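Local coordinates for DUF3299 domain-containing protein (Pseudomonas aeruginosa, PDB 4HSP) that is of unknown function, a bacterial DUF3299-family protein made with a signal peptide, its curled beta sheet consistent with an OB-like fold, at residues V64-S69 with E76-P81; N95-V100 with E129-G134. All blocks are in the same frame, centred on the assembly; numbering follows the deposited sequence.

Contact 1 of 2, residues V64-S69 with E76-P81; sequences VPLEIS and EFLLVP
With CG set beside the backbone N (chi1 -65°) and the chain then extended, Leu66 leans over the backbone of Phe77 and lays CD1 against CD2 of Leu78, 3.8 Å away. Val64 (chi1 -177°) holds CG2 opposite its carbonyl carbon, beside the backbone N, where it meets CG2 of Val80 at 3.8 Å, the side chains crossing at about a right angle. On the same face CB of Val64 packs on CB of Leu78. Beneath, strands 64-68 and 77-80 run antiparallel. Val64 and Leu78 form a hydrogen-bonded pair: Val64 N to Leu78 O is 3.0 Å, nearly straight and in the carbonyl plane, and Leu78 N returns to Val64 O. Glu76 O then receives two donors from one face of its plane, Leu66 N at 2.8 Å and Glu67 N at 3.1 Å; both bonds are bent. The residue gained on 64-69 between Pro65 and Glu67 brings Glu67 opposite Glu76, side chains alongside and pointing the same way, with the two OE2 atoms 3.1 Å apart and the carboxylate planes turned by 43°. Such closeness may raise the pKa of one of them; Glu76 OE1 is hydrogen-bonded to Tyr99. Pro65 packs on Ile68, and Ile68 on Leu66, of the second subunit. Two consecutive amides sharing one carbonyl, with a one-residue register shift, mark a beta bulge in the hairpin of strands 55-68 and 73-80.

Contact 2 of 2, residues N95-V100 with E129-G134; sequences NQIVYV and ELAAAG
Ile97 faces Ala131 and Ala133 where the chain enters strand 98-102 and the parallel strand 132-144, neighbours in the curled mixed sheet. The isoleucine spreads its two branches over the alanines. CG1 stands beside the backbone N (chi1 -44°) and the chain extends from there, carrying CD1 to CB of Ala131 at 3.7 Å and to the carbonyl O of Ala132 at 3.6 Å. The second branch, CG2, lies 3.9 Å from CB of Ala133. Leu78 also packs on Ile97, while Ala132 N is bonded to Gln41 OE1. No hydrogen bond joins 95-100 to 129-134; the strand pairing is made farther along, where Tyr99 bonds through its backbone to Tyr135 and Met137. Beyond CB the side chain of Tyr99 leads away from the alanines, and its OH is hydrogen-bonded to Glu76. The methyl of Ala133 fits between two side chains of the opposing segment, Ile97 and Tyr99: besides meeting CG2 of the isoleucine, Ala133 CB sits 3.6 Å from Ile97 O and 4.4 Å from Tyr99 CB.

How the contacts relate
Contact 1 closes in the chain before contact 2 opens, and their centres lie about 10 Å apart. Strands 73-80 and 98-102 are neighbours in one sheet, so 76-81 is paired with 64-69 along one edge and with 95-100 along the other; Phe77 O to Val100 N, at 2.8 Å, is a probable hydrogen bond between them. A second polar link runs from Glu76 OE1 to Tyr99 OH, 2.6 Å, near a bound ethanediol about 4 Å from the Tyr99 side chain; this molecule probably came from the crystallisation liquor. Elsewhere Leu130 CD2 packs on Val64 CG1 at 3.5 Å. Both contacts touch the second subunit.

Contact 1 of 2, residues V64-S69 with E76-P81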
loop_
_atom_site.group_PDB
_atom_site.type_symbol
_atom_site.label_atom_id
_atom_site.label_comp_id
_atom_site.label_asym_id
_atom_site.label_seq_id
_atom_site.Cartn_x
_atom_site.Cartn_y
_atom_site.Cartn_z
ATOM N N VAL A 64 7.916 -5.668 9.829
ATOM C CA VAL A 64 9.032 -5.465 8.916
ATOM C C VAL A 64 9.445 -6.875 8.477
ATOM O O VAL A 64 10.133 -7.561 9.235
ATOM C CB VAL A 64 10.206 -4.643 9.511
ATOM C CG1 VAL A 64 11.295 -4.425 8.464
ATOM C CG2 VAL A 64 9.725 -3.301 10.051
ATOM N N PRO A 65 8.997 -7.347 7.289
ATOM C CA PRO A 65 9.293 -8.731 6.882
ATOM C C PRO A 65 10.770 -9.003 6.647
ATOM O O PRO A 65 11.493 -8.136 6.134
ATOM C CB PRO A 65 8.491 -8.907 5.593
ATOM C CG PRO A 65 8.214 -7.566 5.112
ATOM C CD PRO A 65 8.152 -6.666 6.282
ATOM N N LEU A 66 11.207 -10.228 7.021
ATOM C CA LEU A 66 12.602 -10.642 6.886
ATOM C C LEU A 66 12.763 -11.910 6.072
ATOM O O LEU A 66 13.826 -12.122 5.499
ATOM C CB LEU A 66 13.232 -10.864 8.274
ATOM C CG LEU A 66 13.390 -9.667 9.187
ATOM C CD1 LEU A 66 13.962 -10.098 10.502
ATOM C CD2 LEU A 66 14.265 -8.604 8.580
ATOM N N GLU A 67 11.742 -12.782 6.082
ATOM C CA GLU A 67 11.754 -14.061 5.396
ATOM C C GLU A 67 10.362 -14.402 4.844
ATOM O O GLU A 67 9.362 -14.200 5.545
ATOM C CB GLU A 67 12.216 -15.160 6.378
ATOM C CG GLU A 67 12.954 -16.320 5.735
ATOM C CD GLU A 67 14.297 -16.631 6.371
ATOM O OE1 GLU A 67 15.163 -15.724 6.410
ATOM O OE2 GLU A 67 14.484 -17.786 6.823
ATOM N N ILE A 68 10.309 -14.940 3.612
ATOM C CA ILE A 68 9.082 -15.385 2.948
ATOM C C ILE A 68 9.128 -16.906 2.824
ATOM O O ILE A 68 10.166 -17.457 2.457
ATOM C CB ILE A 68 8.879 -14.705 1.554
ATOM C CG1 ILE A 68 8.717 -13.194 1.685
ATOM C CG2 ILE A 68 7.667 -15.292 0.815
ATOM C CD1 ILE A 68 8.978 -12.452 0.398
ATOM N N SER A 69 8.000 -17.570 3.092
ATOM C CA SER A 69 7.850 -19.019 3.001
ATOM C C SER A 69 7.603 -19.469 1.570
ATOM O O SER A 69 7.467 -18.646 0.658
ATOM C CB SER A 69 6.694 -19.486 3.881
ATOM O OG SER A 69 5.433 -19.217 3.288
ATOM N N GLU A 76 9.270 -14.746 9.214
ATOM C CA GLU A 76 10.271 -14.116 10.088
ATOM C C GLU A 76 10.204 -12.623 9.877
ATOM O O GLU A 76 10.197 -12.149 8.749
ATOM C CB GLU A 76 11.705 -14.650 9.889
ATOM C CG GLU A 76 11.908 -16.081 10.377
ATOM C CD GLU A 76 13.298 -16.674 10.229
ATOM O OE1 GLU A 76 14.285 -16.005 10.616
ATOM O OE2 GLU A 76 13.397 -17.836 9.773
ATOM N N PHE A 77 10.101 -11.874 10.956
ATOM C CA PHE A 77 9.990 -10.434 10.842
ATOM C C PHE A 77 10.387 -9.705 12.100
ATOM O O PHE A 77 10.467 -10.305 13.169
ATOM C CB PHE A 77 8.544 -10.056 10.472
ATOM C CG PHE A 77 7.477 -10.452 11.456
ATOM C CD1 PHE A 77 7.109 -9.593 12.491
ATOM C CD2 PHE A 77 6.786 -11.655 11.307
ATOM C CE1 PHE A 77 6.079 -9.929 13.368
ATOM C CE2 PHE A 77 5.756 -11.994 12.182
ATOM C CZ PHE A 77 5.394 -11.118 13.199
ATOM N N LEU A 78 10.581 -8.374 11.975
ATOM C CA LEU A 78 10.779 -7.490 13.124
ATOM C C LEU A 78 9.434 -6.859 13.471
ATOM O O LEU A 78 8.735 -6.380 12.575
ATOM C CB LEU A 78 11.824 -6.391 12.860
ATOM C CG LEU A 78 13.236 -6.791 12.389
ATOM C CD1 LEU A 78 14.068 -5.539 12.059
ATOM C CD2 LEU A 78 13.980 -7.693 13.426
ATOM N N LEU A 79 9.055 -6.907 14.759
ATOM C CA LEU A 79 7.899 -6.224 15.322
ATOM C C LEU A 79 8.435 -4.933 15.890
ATOM O O LEU A 79 9.396 -4.931 16.668
ATOM C CB LEU A 79 7.165 -7.065 16.389
ATOM C CG LEU A 79 5.830 -6.503 16.880
ATOM C CD1 LEU A 79 4.768 -6.497 15.718
ATOM C CD2 LEU A 79 5.337 -7.287 18.069
ATOM N N VAL A 80 7.886 -3.826 15.402
ATOM C CA VAL A 80 8.302 -2.465 15.734
ATOM C C VAL A 80 7.055 -1.656 16.179
ATOM O O VAL A 80 5.922 -2.014 15.808
ATOM C CB VAL A 80 9.022 -1.825 14.504
ATOM C CG1 VAL A 80 10.381 -2.495 14.242
ATOM C CG2 VAL A 80 8.138 -1.910 13.265
ATOM N N PRO A 81 7.243 -0.553 16.930
ATOM C CA PRO A 81 6.075 0.201 17.422
ATOM C C PRO A 81 5.483 1.190 16.405
ATOM O O PRO A 81 4.483 1.845 16.700
ATOM C CB PRO A 81 6.624 0.956 18.656
ATOM C CG PRO A 81 8.087 0.646 18.730
ATOM C CD PRO A 81 8.504 0.021 17.456
#

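Contact 2 of 2, residues N95-V100 with E129-G134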
loop_
_atom_site.group_PDB
_atom_site.type_symbol
_atom_site.label_atom_id
_atom_site.label_comp_id
_atom_site.label_asym_id
_atom_site.label_seq_id
_atom_site.Cartn_x
_atom_site.Cartn_y
_atom_site.Cartn_z
ATOM N N ASN A 95 15.738 -2.253 22.032
ATOM C CA ASN A 95 14.820 -2.654 23.102
ATOM C C ASN A 95 13.397 -2.185 22.758
ATOM O O ASN A 95 12.498 -2.245 23.596
ATOM C CB ASN A 95 15.288 -2.165 24.476
ATOM C CG ASN A 95 15.448 -0.677 24.641
ATOM O OD1 ASN A 95 15.262 0.108 23.709
ATOM N ND2 ASN A 95 15.844 -0.255 25.841
ATOM N N GLN A 96 13.207 -1.758 21.494
ATOM C CA GLN A 96 11.933 -1.339 20.904
ATOM C C GLN A 96 11.743 -2.132 19.589
ATOM O O GLN A 96 11.100 -1.680 18.652
ATOM C CB GLN A 96 11.863 0.207 20.710
ATOM C CG GLN A 96 11.874 1.043 22.018
ATOM C CD GLN A 96 10.603 0.950 22.838
ATOM O OE1 GLN A 96 9.704 1.793 22.725
ATOM N NE2 GLN A 96 10.514 -0.051 23.722
ATOM N N ILE A 97 12.326 -3.343 19.548
ATOM C CA ILE A 97 12.249 -4.301 18.437
ATOM C C ILE A 97 12.183 -5.716 19.012
ATOM O O ILE A 97 12.933 -6.045 19.925
ATOM C CB ILE A 97 13.426 -4.202 17.403
ATOM C CG1 ILE A 97 13.786 -2.740 17.019
ATOM C CG2 ILE A 97 13.137 -5.082 16.158
ATOM C CD1 ILE A 97 14.869 -2.571 15.915
ATOM N N VAL A 98 11.301 -6.547 18.452
ATOM C CA VAL A 98 11.180 -7.973 18.729
ATOM C C VAL A 98 11.413 -8.740 17.406
ATOM O O VAL A 98 10.732 -8.471 16.418
ATOM C CB VAL A 98 9.810 -8.352 19.369
ATOM C CG1 VAL A 98 9.778 -9.820 19.772
ATOM C CG2 VAL A 98 9.479 -7.449 20.559
ATOM N N TYR A 99 12.365 -9.680 17.395
ATOM C CA TYR A 99 12.581 -10.588 16.267
ATOM C C TYR A 99 11.572 -11.733 16.450
ATOM O O TYR A 99 11.638 -12.468 17.440
ATOM C CB TYR A 99 14.033 -11.091 16.244
ATOM C CG TYR A 99 14.438 -11.880 15.017
ATOM C CD1 TYR A 99 14.115 -13.231 14.891
ATOM C CD2 TYR A 99 15.257 -11.312 14.039
ATOM C CE1 TYR A 99 14.517 -13.973 13.777
ATOM C CE2 TYR A 99 15.687 -12.050 12.933
ATOM C CZ TYR A 99 15.308 -13.380 12.801
ATOM O OH TYR A 99 15.737 -14.100 11.705
ATOM N N VAL A 100 10.590 -11.830 15.542
ATOM C CA VAL A 100 9.511 -12.820 15.613
ATOM C C VAL A 100 9.691 -13.892 14.525
ATOM O O VAL A 100 10.046 -13.560 13.402
ATOM C CB VAL A 100 8.115 -12.140 15.497
ATOM C CG1 VAL A 100 6.978 -13.114 15.777
ATOM C CG2 VAL A 100 8.010 -10.925 16.389
ATOM N N GLU A 129 20.857 -7.352 9.206
ATOM C CA GLU A 129 21.584 -6.242 8.606
ATOM C C GLU A 129 20.748 -4.940 8.716
ATOM O O GLU A 129 21.297 -3.834 8.718
ATOM C CB GLU A 129 21.909 -6.585 7.156
ATOM C CG GLU A 129 23.181 -5.965 6.619
ATOM C CD GLU A 129 23.547 -6.522 5.258
ATOM O OE1 GLU A 129 23.825 -7.742 5.170
ATOM O OE2 GLU A 129 23.505 -5.752 4.269
ATOM N N LEU A 130 19.427 -5.103 8.846
ATOM C CA LEU A 130 18.422 -4.060 8.953
ATOM C C LEU A 130 18.411 -3.439 10.327
ATOM O O LEU A 130 18.225 -2.229 10.430
ATOM C CB LEU A 130 17.045 -4.670 8.644
ATOM C CG LEU A 130 15.974 -3.775 8.020
ATOM C CD1 LEU A 130 16.464 -3.075 6.735
ATOM C CD2 LEU A 130 14.755 -4.592 7.691
ATOM N N ALA A 131 18.545 -4.260 11.391
ATOM C CA ALA A 131 18.521 -3.816 12.776
ATOM C C ALA A 131 18.828 -4.941 13.758
ATOM O O ALA A 131 18.589 -6.108 13.474
ATOM C CB ALA A 131 17.156 -3.231 13.104
ATOM N N ALA A 132 19.321 -4.569 14.941
ATOM C CA ALA A 132 19.554 -5.461 16.064
ATOM C C ALA A 132 18.354 -5.378 17.004
ATOM O O ALA A 132 17.775 -4.299 17.158
ATOM C CB ALA A 132 20.826 -5.065 16.793
ATOM N N ALA A 133 17.973 -6.517 17.625
ATOM C CA ALA A 133 16.879 -6.605 18.592
ATOM C C ALA A 133 17.400 -7.246 19.870
ATOM O O ALA A 133 18.324 -8.061 19.810
ATOM C CB ALA A 133 15.716 -7.403 18.015
ATOM N N GLY A 134 16.840 -6.840 21.011
ATOM C CA GLY A 134 17.187 -7.356 22.331
ATOM C C GLY A 134 16.199 -8.396 22.810
ATOM O O GLY A 134 16.434 -9.048 23.830
#